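Local atomic coordinates of packaging protein UL32 (Human herpesvirus 8 type M, PDB entry 6XF9), a protein that forms a pentameric ring required for herpesviral genome packaging and probably directs newly made capsids to nuclear replication compartments. Residues G204-E207 and L208-A211; A399-A403 and G404-D408; K310-Q313 and T314-C317; K221-L224 and L225-L228; A447-R451 and H452-L456. All blocks are in the same frame, centred on the assembly; numbering follows the deposited sequence.

Contact 1: G204-E207 and L208-A211; sequences GIPE and LARA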
loop_
_atom_site.group_PDB
_atom_site.type_symbol
_atom_site.label_atom_id
_atom_site.label_comp_id
_atom_site.label_asym_id
_atom_site.label_seq_id
_atom_site.Cartn_x
_atom_site.Cartn_y
_atom_site.Cartn_z
ATOM N N GLY D 204 45.860 -9.055 0.665
ATOM C CA GLY D 204 46.308 -9.525 -0.610
ATOM C C GLY D 204 46.058 -10.970 -0.869
ATOM O O GLY D 204 45.342 -11.587 -0.162
ATOM N N ILE D 205 46.665 -11.484 -1.921
ATOM C CA ILE D 205 46.538 -12.886 -2.294
ATOM C C ILE D 205 47.178 -13.781 -1.235
ATOM O O ILE D 205 47.969 -13.290 -0.411
ATOM C CB ILE D 205 47.134 -13.109 -3.685
ATOM C CG1 ILE D 205 48.590 -12.699 -3.749
ATOM C CG2 ILE D 205 46.375 -12.299 -4.716
ATOM C CD1 ILE D 205 49.189 -13.161 -5.078
ATOM N N PRO D 206 46.865 -15.082 -1.205
ATOM C CA PRO D 206 47.420 -15.961 -0.167
ATOM C C PRO D 206 48.942 -15.929 -0.104
ATOM O O PRO D 206 49.614 -15.509 -1.047
ATOM C CB PRO D 206 46.944 -17.357 -0.601
ATOM C CG PRO D 206 45.799 -17.141 -1.436
ATOM C CD PRO D 206 45.975 -15.821 -2.118
ATOM N N GLU D 207 49.538 -16.399 0.976
ATOM C CA GLU D 207 50.995 -16.428 1.037
ATOM C C GLU D 207 51.571 -17.338 -0.008
ATOM O O GLU D 207 52.416 -16.959 -0.713
ATOM C CB GLU D 207 51.489 -16.897 2.370
ATOM C CG GLU D 207 52.410 -15.924 3.052
ATOM C CD GLU D 207 53.855 -16.035 2.661
ATOM O OE1 GLU D 207 54.463 -17.070 2.882
ATOM O OE2 GLU D 207 54.406 -15.064 2.175
ATOM N N LEU D 208 51.049 -18.519 -0.180
ATOM C CA LEU D 208 51.617 -19.368 -1.229
ATOM C C LEU D 208 51.638 -18.654 -2.562
ATOM O O LEU D 208 52.595 -18.806 -3.335
ATOM C CB LEU D 208 50.829 -20.665 -1.405
ATOM C CG LEU D 208 50.936 -21.815 -0.434
ATOM C CD1 LEU D 208 49.823 -22.752 -0.713
ATOM C CD2 LEU D 208 52.223 -22.481 -0.805
ATOM N N ALA D 209 50.587 -17.887 -2.863
ATOM C CA ALA D 209 50.576 -17.138 -4.110
ATOM C C ALA D 209 51.543 -15.961 -4.045
ATOM O O ALA D 209 52.212 -15.650 -5.034
ATOM C CB ALA D 209 49.160 -16.677 -4.435
ATOM N N ARG D 210 51.662 -15.314 -2.888
ATOM C CA ARG D 210 52.619 -14.222 -2.772
ATOM C C ARG D 210 54.032 -14.709 -3.049
ATOM O O ARG D 210 54.782 -14.089 -3.814
ATOM C CB ARG D 210 52.556 -13.608 -1.383
ATOM C CG ARG D 210 53.113 -12.214 -1.332
ATOM C CD ARG D 210 53.395 -11.813 0.099
ATOM N NE ARG D 210 54.257 -12.810 0.716
ATOM C CZ ARG D 210 55.536 -12.996 0.387
ATOM N NH1 ARG D 210 56.100 -12.251 -0.555
ATOM N NH2 ARG D 210 56.250 -13.939 0.992
ATOM N N ALA D 211 54.410 -15.823 -2.414
ATOM C CA ALA D 211 55.725 -16.415 -2.615
ATOM C C ALA D 211 55.957 -16.760 -4.076
ATOM O O ALA D 211 57.043 -16.514 -4.611
ATOM C CB ALA D 211 55.862 -17.662 -1.747
#
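Ile205, just ahead of the helix, packs on Ala209 in its first turn; this is the tight side. The terminal CD1 of Ile205 rests 3.6 Å from CB of Ala209, reached because CG1 stands between the backbone N and the carbonyl carbon (chi1 58°) and CD1 then extends beyond it. Pro206 adds its ring carbon CD against the same methyl, at 4.0 Å from Ala209 CB. Pro206 is the N-cap residue, and its carbonyl oxygen takes the first helical bond, from Arg210 N at 2.8 Å. Next to it, Ala211 N donates to Glu207 O at 2.9 Å.

The exposed side is polar. Glu207 and Arg210 run alongside each other in the same direction, with carboxylate and guanidinium nearly coplanar (23° apart). A single oxygen, Glu207 OE2, lies at the guanidinium edge in a salt bridge: Arg210 NE, at 2.7 Å from OE2, meets its anti lone pair, while the approach of NH2 is so short that its exact length is doubtful.

Leu208, on helix 207-213, packs on Lys396, Leu397 and Ser400 of helix 391-402, while Ile205 and Pro206 cover Tyr84 in the loop after helix 71-83.

Contact 2: A399-A403 and G404-D408; sequences ASAAA and GQLLD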
loop_
_atom_site.group_PDB
_atom_site.type_symbol
_atom_site.label_atom_id
_atom_site.label_comp_id
_atom_site.label_asym_id
_atom_site.label_seq_id
_atom_site.Cartn_x
_atom_site.Cartn_y
_atom_site.Cartn_z
ATOM N N ALA D 399 50.119 -28.106 -5.563
ATOM C CA ALA D 399 49.733 -29.148 -4.620
ATOM C C ALA D 399 48.591 -28.671 -3.739
ATOM O O ALA D 399 47.635 -29.410 -3.481
ATOM C CB ALA D 399 50.932 -29.537 -3.764
ATOM N N SER D 400 48.669 -27.422 -3.285
ATOM C CA SER D 400 47.631 -26.888 -2.419
ATOM C C SER D 400 46.329 -26.755 -3.195
ATOM O O SER D 400 45.270 -27.219 -2.747
ATOM C CB SER D 400 48.092 -25.535 -1.872
ATOM O OG SER D 400 47.253 -25.057 -0.837
ATOM N N ALA D 401 46.409 -26.176 -4.400
ATOM C CA ALA D 401 45.227 -25.931 -5.223
ATOM C C ALA D 401 44.608 -27.230 -5.715
ATOM O O ALA D 401 43.383 -27.318 -5.855
ATOM C CB ALA D 401 45.579 -25.044 -6.413
ATOM N N ALA D 402 45.434 -28.226 -6.065
ATOM C CA ALA D 402 44.868 -29.525 -6.423
ATOM C C ALA D 402 44.251 -30.236 -5.218
ATOM O O ALA D 402 43.230 -30.915 -5.369
ATOM C CB ALA D 402 45.935 -30.400 -7.074
ATOM N N ALA D 403 44.807 -30.049 -4.010
ATOM C CA ALA D 403 44.182 -30.537 -2.779
ATOM C C ALA D 403 42.985 -29.703 -2.351
ATOM O O ALA D 403 42.356 -30.017 -1.335
ATOM C CB ALA D 403 45.192 -30.555 -1.637
ATOM N N GLY D 404 42.648 -28.668 -3.117
ATOM C CA GLY D 404 41.494 -27.832 -2.878
ATOM C C GLY D 404 41.654 -26.732 -1.851
ATOM O O GLY D 404 40.666 -26.041 -1.564
ATOM N N GLN D 405 42.858 -26.512 -1.308
ATOM C CA GLN D 405 42.967 -25.568 -0.197
ATOM C C GLN D 405 42.896 -24.107 -0.638
ATOM O O GLN D 405 42.505 -23.244 0.168
ATOM C CB GLN D 405 44.262 -25.782 0.584
ATOM C CG GLN D 405 44.363 -27.101 1.292
ATOM C CD GLN D 405 43.189 -27.350 2.181
ATOM O OE1 GLN D 405 42.654 -26.423 2.798
ATOM N NE2 GLN D 405 42.761 -28.611 2.258
ATOM N N LEU D 406 43.288 -23.793 -1.875
ATOM C CA LEU D 406 43.353 -22.397 -2.281
ATOM C C LEU D 406 42.124 -21.951 -3.060
ATOM O O LEU D 406 42.090 -20.803 -3.529
ATOM C CB LEU D 406 44.594 -22.129 -3.136
ATOM C CG LEU D 406 45.966 -21.934 -2.502
ATOM C CD1 LEU D 406 46.994 -22.198 -3.578
ATOM C CD2 LEU D 406 46.146 -20.559 -1.960
ATOM N N LEU D 407 41.121 -22.819 -3.220
ATOM C CA LEU D 407 39.989 -22.508 -4.079
ATOM C C LEU D 407 38.706 -22.311 -3.294
ATOM O O LEU D 407 37.630 -22.243 -3.892
ATOM C CB LEU D 407 39.794 -23.601 -5.129
ATOM C CG LEU D 407 40.990 -23.765 -6.067
ATOM C CD1 LEU D 407 40.723 -24.787 -7.146
ATOM C CD2 LEU D 407 41.412 -22.430 -6.671
ATOM N N ASP D 408 38.830 -22.187 -1.981
ATOM C CA ASP D 408 37.699 -21.895 -1.118
ATOM C C ASP D 408 37.129 -20.485 -1.355
ATOM O O ASP D 408 35.914 -20.286 -1.313
ATOM C CB ASP D 408 38.090 -22.061 0.352
ATOM C CG ASP D 408 38.545 -23.469 0.679
ATOM O OD1 ASP D 408 38.550 -24.321 -0.234
ATOM O OD2 ASP D 408 38.897 -23.725 1.850
#
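Ser400 meets Gln405 and Leu406 where helix 391-402 ends and the chain turns away. With OG of Ser400 anti to its own backbone N (chi1 -169°), the hydroxyl reaches the chain that follows the turn and lies 3.4 Å from CB of Gln405. The same oxygen is 3.8 Å from CG of Leu406, so an aliphatic stem and a branch point both border it. Leu406 is directed toward the last turn: its CD1 approaches the CB of Ser400 at 3.9 Å and, more loosely, the methyl of Ala401, with CB and CD1 4.3 Å apart. Leu407 takes a different course, setting its CD1 beside the carbonyl oxygen of Ala401 at 3.9 Å. The side chain of Gln405 bends at chi2, and only its CB and CG come near Ser400.

The backbone closes the helix with two bonds. Gln405 N donates to Ser400 O at 2.9 Å, approaching from above the carbonyl plane, and a weaker bond runs from Gly404 N to Ala401 O at 3.1 Å. Beyond the turn, Leu406 and Leu407 pack on Phe80 and Cys79 of helix 71-83, respectively, and Leu407 pairs through its backbone with Thr139. Gly404 has a positive phi of 82°, a value that favours glycine, and with the two bonds back into the last turn it completes a Schellman motif, a classic C-terminal helix stop.

Contact 3: K310-Q313 and T314-C317; sequences KALQ and TLQC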
loop_
_atom_site.group_PDB
_atom_site.type_symbol
_atom_site.label_atom_id
_atom_site.label_comp_id
_atom_site.label_asym_id
_atom_site.label_seq_id
_atom_site.Cartn_x
_atom_site.Cartn_y
_atom_site.Cartn_z
ATOM N N LYS D 310 47.156 -1.606 -11.514
ATOM C CA LYS D 310 47.781 -0.565 -10.723
ATOM C C LYS D 310 47.704 0.784 -11.426
ATOM O O LYS D 310 47.599 1.820 -10.755
ATOM C CB LYS D 310 49.229 -0.937 -10.443
ATOM C CG LYS D 310 49.731 -0.415 -9.124
ATOM C CD LYS D 310 51.245 -0.238 -9.122
ATOM C CE LYS D 310 51.651 1.021 -8.341
ATOM N NZ LYS D 310 51.497 0.865 -6.852
ATOM N N ALA D 311 47.724 0.788 -12.771
ATOM C CA ALA D 311 47.650 2.045 -13.521
ATOM C C ALA D 311 46.332 2.762 -13.292
ATOM O O ALA D 311 46.300 3.973 -13.048
ATOM C CB ALA D 311 47.823 1.786 -15.013
ATOM N N LEU D 312 45.233 2.013 -13.330
ATOM C CA LEU D 312 43.926 2.616 -13.159
ATOM C C LEU D 312 43.729 3.068 -11.724
ATOM O O LEU D 312 43.164 4.139 -11.487
ATOM C CB LEU D 312 42.871 1.618 -13.600
ATOM C CG LEU D 312 43.048 1.378 -15.099
ATOM C CD1 LEU D 312 42.223 0.169 -15.562
ATOM C CD2 LEU D 312 42.717 2.639 -15.924
ATOM N N GLN D 313 44.204 2.280 -10.748
ATOM C CA GLN D 313 44.124 2.744 -9.365
ATOM C C GLN D 313 44.966 3.987 -9.152
ATOM O O GLN D 313 44.657 4.795 -8.265
ATOM C CB GLN D 313 44.515 1.664 -8.346
ATOM C CG GLN D 313 44.328 2.187 -6.898
ATOM C CD GLN D 313 42.887 2.682 -6.587
ATOM O OE1 GLN D 313 42.703 3.749 -5.976
ATOM N NE2 GLN D 313 41.865 1.866 -6.955
ATOM N N THR D 314 46.079 4.116 -9.871
ATOM C CA THR D 314 46.852 5.346 -9.764
ATOM C C THR D 314 46.141 6.500 -10.458
ATOM O O THR D 314 46.115 7.618 -9.938
ATOM C CB THR D 314 48.242 5.118 -10.347
ATOM O OG1 THR D 314 48.982 4.251 -9.474
ATOM C CG2 THR D 314 48.968 6.426 -10.509
ATOM N N LEU D 315 45.509 6.222 -11.610
ATOM C CA LEU D 315 44.673 7.209 -12.288
ATOM C C LEU D 315 43.512 7.650 -11.396
ATOM O O LEU D 315 43.187 8.844 -11.326
ATOM C CB LEU D 315 44.157 6.631 -13.603
ATOM C CG LEU D 315 43.182 7.461 -14.442
ATOM C CD1 LEU D 315 43.725 8.853 -14.769
ATOM C CD2 LEU D 315 42.783 6.704 -15.700
ATOM N N GLN D 316 42.886 6.703 -10.691
ATOM C CA GLN D 316 41.801 7.075 -9.790
ATOM C C GLN D 316 42.273 8.077 -8.753
ATOM O O GLN D 316 41.509 8.967 -8.360
ATOM C CB GLN D 316 41.208 5.846 -9.108
ATOM C CG GLN D 316 39.970 6.183 -8.307
ATOM C CD GLN D 316 39.382 4.975 -7.633
ATOM O OE1 GLN D 316 40.028 3.921 -7.535
ATOM N NE2 GLN D 316 38.107 5.082 -7.245
ATOM N N CYS D 317 43.499 7.891 -8.233
ATOM C CA CYS D 317 44.092 8.857 -7.305
ATOM C C CYS D 317 44.376 10.188 -7.996
ATOM O O CYS D 317 44.207 11.251 -7.392
ATOM C CB CYS D 317 45.368 8.293 -6.668
ATOM S SG CYS D 317 45.110 6.721 -5.769
#
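Thr314 leans back on Lys310, one turn earlier in helix 308-321. Its OG1, placed beside its own backbone N and anti to the carbonyl carbon (chi1 -70°), donates to Lys310 O at 3.1 Å. The amide of Thr314 binds the same oxygen at 2.9 Å, and the two donors arrive from opposite faces of the carbonyl plane.

Leu315 follows on the buried face. Its CD2 meets CD2 of Leu312 at 4.1 Å, the two chains set obliquely to one another, while Leu315 N bonds to Ala311 O.

Gln316 stretches out fully beyond CG, and Gln313 bends at chi2 (57°) to meet it. The amide planes are turned 50° apart, and Gln313 NE2 gives OE1 of Gln316 a weak hydrogen bond of 2.8 Å. At the backbone, Gln316 N bonds to Leu312 O at 2.7 Å. Cys317 ends the run with a weak bond from its N to Gln313 O at 3.3 Å.

Leu312 also packs on Ile355 of helix 349-357. The chemistry is thus divided: Leu312 and Leu315 make the apolar side, with Leu312 against His366, a ligand of the third zinc ion, while hydroxyl and amide groups make bonds within the helix itself, where the Lys310 carbonyl oxygen accepts two, from the amide and the hydroxyl of Thr314.

Contact 4: K221-L224 and L225-L228; sequences KPSL and LPAL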
loop_
_atom_site.group_PDB
_atom_site.type_symbol
_atom_site.label_atom_id
_atom_site.label_comp_id
_atom_site.label_asym_id
_atom_site.label_seq_id
_atom_site.Cartn_x
_atom_site.Cartn_y
_atom_site.Cartn_z
ATOM N N LYS D 221 54.767 -11.954 -18.156
ATOM C CA LYS D 221 54.332 -12.623 -19.369
ATOM C C LYS D 221 53.837 -11.622 -20.412
ATOM O O LYS D 221 53.631 -10.438 -20.122
ATOM C CB LYS D 221 53.249 -13.626 -18.998
ATOM C CG LYS D 221 53.693 -14.548 -17.893
ATOM C CD LYS D 221 52.772 -15.753 -17.780
ATOM C CE LYS D 221 51.516 -15.398 -17.057
ATOM N NZ LYS D 221 50.849 -16.592 -16.488
ATOM N N PRO D 222 53.645 -12.070 -21.655
ATOM C CA PRO D 222 53.250 -11.138 -22.726
ATOM C C PRO D 222 51.859 -10.532 -22.533
ATOM O O PRO D 222 50.914 -11.192 -22.087
ATOM C CB PRO D 222 53.278 -12.016 -23.985
ATOM C CG PRO D 222 54.147 -13.185 -23.636
ATOM C CD PRO D 222 53.968 -13.411 -22.177
ATOM N N SER D 223 51.739 -9.264 -22.912
ATOM C CA SER D 223 50.458 -8.575 -22.868
ATOM C C SER D 223 49.501 -9.185 -23.868
ATOM O O SER D 223 49.870 -9.458 -25.013
ATOM C CB SER D 223 50.645 -7.094 -23.177
ATOM O OG SER D 223 49.468 -6.548 -23.743
ATOM N N LEU D 224 48.257 -9.386 -23.441
ATOM C CA LEU D 224 47.232 -9.908 -24.336
ATOM C C LEU D 224 46.521 -8.815 -25.113
ATOM O O LEU D 224 45.623 -9.126 -25.907
ATOM C CB LEU D 224 46.208 -10.741 -23.559
ATOM C CG LEU D 224 46.796 -11.869 -22.705
ATOM C CD1 LEU D 224 45.720 -12.720 -22.074
ATOM C CD2 LEU D 224 47.705 -12.728 -23.553
ATOM N N LEU D 225 46.878 -7.548 -24.895
ATOM C CA LEU D 225 46.226 -6.461 -25.624
ATOM C C LEU D 225 46.194 -6.635 -27.137
ATOM O O LEU D 225 45.121 -6.407 -27.730
ATOM C CB LEU D 225 46.904 -5.131 -25.287
ATOM C CG LEU D 225 46.250 -4.428 -24.125
ATOM C CD1 LEU D 225 46.901 -3.074 -23.911
ATOM C CD2 LEU D 225 44.794 -4.300 -24.478
ATOM N N PRO D 226 47.277 -7.049 -27.819
ATOM C CA PRO D 226 47.172 -7.205 -29.278
ATOM C C PRO D 226 46.086 -8.187 -29.682
ATOM O O PRO D 226 45.340 -7.919 -30.636
ATOM C CB PRO D 226 48.578 -7.680 -29.672
ATOM C CG PRO D 226 49.457 -7.149 -28.590
ATOM C CD PRO D 226 48.655 -7.312 -27.356
ATOM N N ALA D 227 45.980 -9.324 -28.982
ATOM C CA ALA D 227 44.946 -10.301 -29.312
ATOM C C ALA D 227 43.563 -9.688 -29.176
ATOM O O ALA D 227 42.683 -9.920 -30.015
ATOM C CB ALA D 227 45.073 -11.522 -28.407
ATOM N N LEU D 228 43.342 -8.943 -28.092
ATOM C CA LEU D 228 42.097 -8.199 -27.922
ATOM C C LEU D 228 41.880 -7.231 -29.077
ATOM O O LEU D 228 40.849 -7.281 -29.759
ATOM C CB LEU D 228 42.129 -7.464 -26.574
ATOM C CG LEU D 228 41.123 -6.354 -26.263
ATOM C CD1 LEU D 228 39.734 -6.911 -26.068
ATOM C CD2 LEU D 228 41.573 -5.592 -25.018
#
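Ser223 and Leu225 meet through the serine hydroxyl, which accepts the N-H of Leu225 at 3.0 Å with an angle of 151° at the hydrogen. A chi1 of 153° carries OG away from the serine's own backbone N and over to the start of helix 225-235. There it also lies 3.3 Å from CB of Leu225, whose chi1 of -92° departs from the usual staggered values.

Leu224 sends its side chain the other way. The isobutyl group packs on Leu7 and Ile10 of helix 7-12, so that only CB borders the new helix. Its carbonyl serves the helix instead: Leu228 N donates to Leu224 O at 3.2 Å. The Ala227 methyl sits beside the same oxygen, 3.5 Å from Leu224 O. Pro226 has no amide hydrogen to give, and its ring carbon CD instead packs against Ser223 O at 3.4 Å.

Leu228 touches Glu300 of helix 297-304, whereas Leu225 packs on Leu350, Leu351 and Leu354 of helix 349-357. The bond from Leu225 N to Ser223 OG is a side-chain capping bond at the entry to helix 225-235, with Pro226 in its first turn.

Contact 5: A447-R451 and H452-L456; sequences AQLKR and HRLDL. With ZN (zinc ion), chain Q.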
loop_
_atom_site.group_PDB
_atom_site.type_symbol
_atom_site.label_atom_id
_atom_site.label_comp_id
_atom_site.label_asym_id
_atom_site.label_seq_id
_atom_site.Cartn_x
_atom_site.Cartn_y
_atom_site.Cartn_z
ATOM N N ALA D 447 22.295 -0.607 -0.881
ATOM C CA ALA D 447 22.532 -0.980 0.512
ATOM C C ALA D 447 23.765 -1.857 0.636
ATOM O O ALA D 447 24.608 -1.639 1.510
ATOM C CB ALA D 447 21.312 -1.686 1.094
ATOM N N GLN D 448 23.896 -2.863 -0.235
ATOM C CA GLN D 448 25.056 -3.745 -0.145
ATOM C C GLN D 448 26.338 -3.024 -0.529
ATOM O O GLN D 448 27.377 -3.221 0.110
ATOM C CB GLN D 448 24.853 -4.950 -1.037
ATOM C CG GLN D 448 23.629 -5.729 -0.688
ATOM C CD GLN D 448 23.822 -6.588 0.527
ATOM O OE1 GLN D 448 24.888 -6.586 1.153
ATOM N NE2 GLN D 448 22.791 -7.356 0.859
ATOM N N LEU D 449 26.290 -2.159 -1.540
ATOM C CA LEU D 449 27.487 -1.398 -1.889
ATOM C C LEU D 449 28.054 -0.664 -0.681
ATOM O O LEU D 449 29.272 -0.644 -0.479
ATOM C CB LEU D 449 27.187 -0.410 -3.016
ATOM C CG LEU D 449 27.106 -1.078 -4.372
ATOM C CD1 LEU D 449 27.003 -0.019 -5.423
ATOM C CD2 LEU D 449 28.364 -1.875 -4.551
ATOM N N LYS D 450 27.189 -0.048 0.136
ATOM C CA LYS D 450 27.694 0.696 1.297
ATOM C C LYS D 450 28.196 -0.264 2.366
ATOM O O LYS D 450 29.230 -0.021 3.004
ATOM C CB LYS D 450 26.606 1.611 1.861
ATOM C CG LYS D 450 26.130 2.646 0.837
ATOM C CD LYS D 450 25.109 3.648 1.393
ATOM C CE LYS D 450 24.462 4.490 0.268
ATOM N NZ LYS D 450 25.413 5.343 -0.527
ATOM N N ARG D 451 27.465 -1.363 2.566
ATOM C CA ARG D 451 27.832 -2.374 3.547
ATOM C C ARG D 451 29.179 -3.020 3.233
ATOM O O ARG D 451 29.858 -3.507 4.143
ATOM C CB ARG D 451 26.709 -3.405 3.602
ATOM C CG ARG D 451 26.772 -4.329 4.750
ATOM C CD ARG D 451 25.458 -5.030 4.910
ATOM N NE ARG D 451 25.649 -6.291 5.604
ATOM C CZ ARG D 451 25.652 -7.461 4.976
ATOM N NH1 ARG D 451 25.479 -7.474 3.650
ATOM N NH2 ARG D 451 25.839 -8.600 5.663
ATOM N N HIS D 452 29.583 -3.046 1.962
ATOM C CA HIS D 452 30.857 -3.633 1.556
ATOM C C HIS D 452 31.923 -2.577 1.305
ATOM O O HIS D 452 32.962 -2.893 0.714
ATOM C CB HIS D 452 30.685 -4.489 0.306
ATOM C CG HIS D 452 29.894 -5.732 0.544
ATOM N ND1 HIS D 452 28.518 -5.754 0.513
ATOM C CD2 HIS D 452 30.282 -6.995 0.839
ATOM C CE1 HIS D 452 28.092 -6.976 0.783
ATOM N NE2 HIS D 452 29.143 -7.747 0.982
ATOM N N ARG D 453 31.668 -1.321 1.708
ATOM C CA ARG D 453 32.625 -0.213 1.562
ATOM C C ARG D 453 33.090 -0.016 0.120
ATOM O O ARG D 453 34.269 0.229 -0.138
ATOM C CB ARG D 453 33.815 -0.390 2.508
ATOM C CG ARG D 453 33.370 -0.740 3.937
ATOM C CD ARG D 453 34.524 -0.880 4.924
ATOM N NE ARG D 453 34.528 -2.223 5.491
ATOM C CZ ARG D 453 35.513 -3.108 5.345
ATOM N NH1 ARG D 453 36.621 -2.798 4.666
ATOM N NH2 ARG D 453 35.391 -4.309 5.894
ATOM N N LEU D 454 32.150 -0.108 -0.827
ATOM C CA LEU D 454 32.394 0.201 -2.231
ATOM C C LEU D 454 31.771 1.552 -2.554
ATOM O O LEU D 454 30.552 1.718 -2.432
ATOM C CB LEU D 454 31.823 -0.874 -3.151
ATOM C CG LEU D 454 32.460 -2.257 -3.014
ATOM C CD1 LEU D 454 31.515 -3.344 -3.524
ATOM C CD2 LEU D 454 33.798 -2.338 -3.716
ATOM N N ASP D 455 32.598 2.515 -2.950
ATOM C CA ASP D 455 32.155 3.883 -3.179
ATOM C C ASP D 455 31.879 4.022 -4.659
ATOM O O ASP D 455 32.800 4.157 -5.471
ATOM C CB ASP D 455 33.203 4.887 -2.730
ATOM C CG ASP D 455 33.195 5.086 -1.245
ATOM O OD1 ASP D 455 32.241 4.599 -0.591
ATOM O OD2 ASP D 455 34.152 5.709 -0.723
ATOM N N LEU D 456 30.611 3.988 -5.013
ATOM C CA LEU D 456 30.230 4.209 -6.386
ATOM C C LEU D 456 29.202 5.326 -6.402
ATOM O O LEU D 456 28.608 5.645 -5.377
ATOM C CB LEU D 456 29.661 2.933 -7.011
ATOM C CG LEU D 456 30.577 1.717 -6.869
ATOM C CD1 LEU D 456 29.920 0.558 -7.527
ATOM C CD2 LEU D 456 31.952 1.937 -7.442
HETATM ZN ZN ZN Q . 29.387 -9.776 1.161
#
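His452, whose ring lies beside the Gln448 side chain and points the same way, binds the zinc ion through NE2 at 2.0 Å; Cys191, Cys192 and Cys415 complete the site.

Hydrogen bonds surround the other ring nitrogen and the helix end. ND1 of His452 donates to Gln448 O at 2.8 Å; that oxygen lies in the ring plane, although the donor sits above the carbonyl plane. The backbone N of His452 reaches the same carbonyl at 2.9 Å. CG of His452, beside its backbone N (chi1 -69°), brings the ring back over this last turn. Two further backbone bonds end helix 435-451: Leu454 N binds Leu449 O at 2.9 Å and Arg453 N binds Lys450 O at 3.1 Å, a Schellman motif with Arg453 at positive phi. A weak side-chain bond runs from Arg451 NH1 to Gln448 OE1, while Gln448 NE2 is held by Glu444.

Apolar contacts gather on Leu449. Its CD2 meets CD1 of Leu454 and its CD1 meets CD1 of Leu456, both at 3.6 Å and with the side chains crossing near a right angle.

The ND1 bond and the zinc bond together restrain the ring's rotation; the former is consistent with positioning NE2 for the metal, making Gln448 a second-shell residue through its backbone.

In the fold
Along the chain the order is contacts 1, 4, 3, 2 and 5, all within a largely helical subunit of the pentamer. Contacts 1 and 2 touch, their centres about 13 Å apart: Leu208 of helix 207-213 packs on Ser400 in the last turn of helix 391-402 and on Leu406 just beyond it, and Pro206 joins Leu406. Contact 3 lies about 20 Å, centre to centre, from both contacts 4 and 5, whose centres are about 33 Å apart on opposite sides of the chain's centre. Helix 349-357 receives leucines from contacts 3 and 4. Contact 5 supplies a zinc ligand and contact 3 packs on another; the other three are helix ends packed on neighbouring helices.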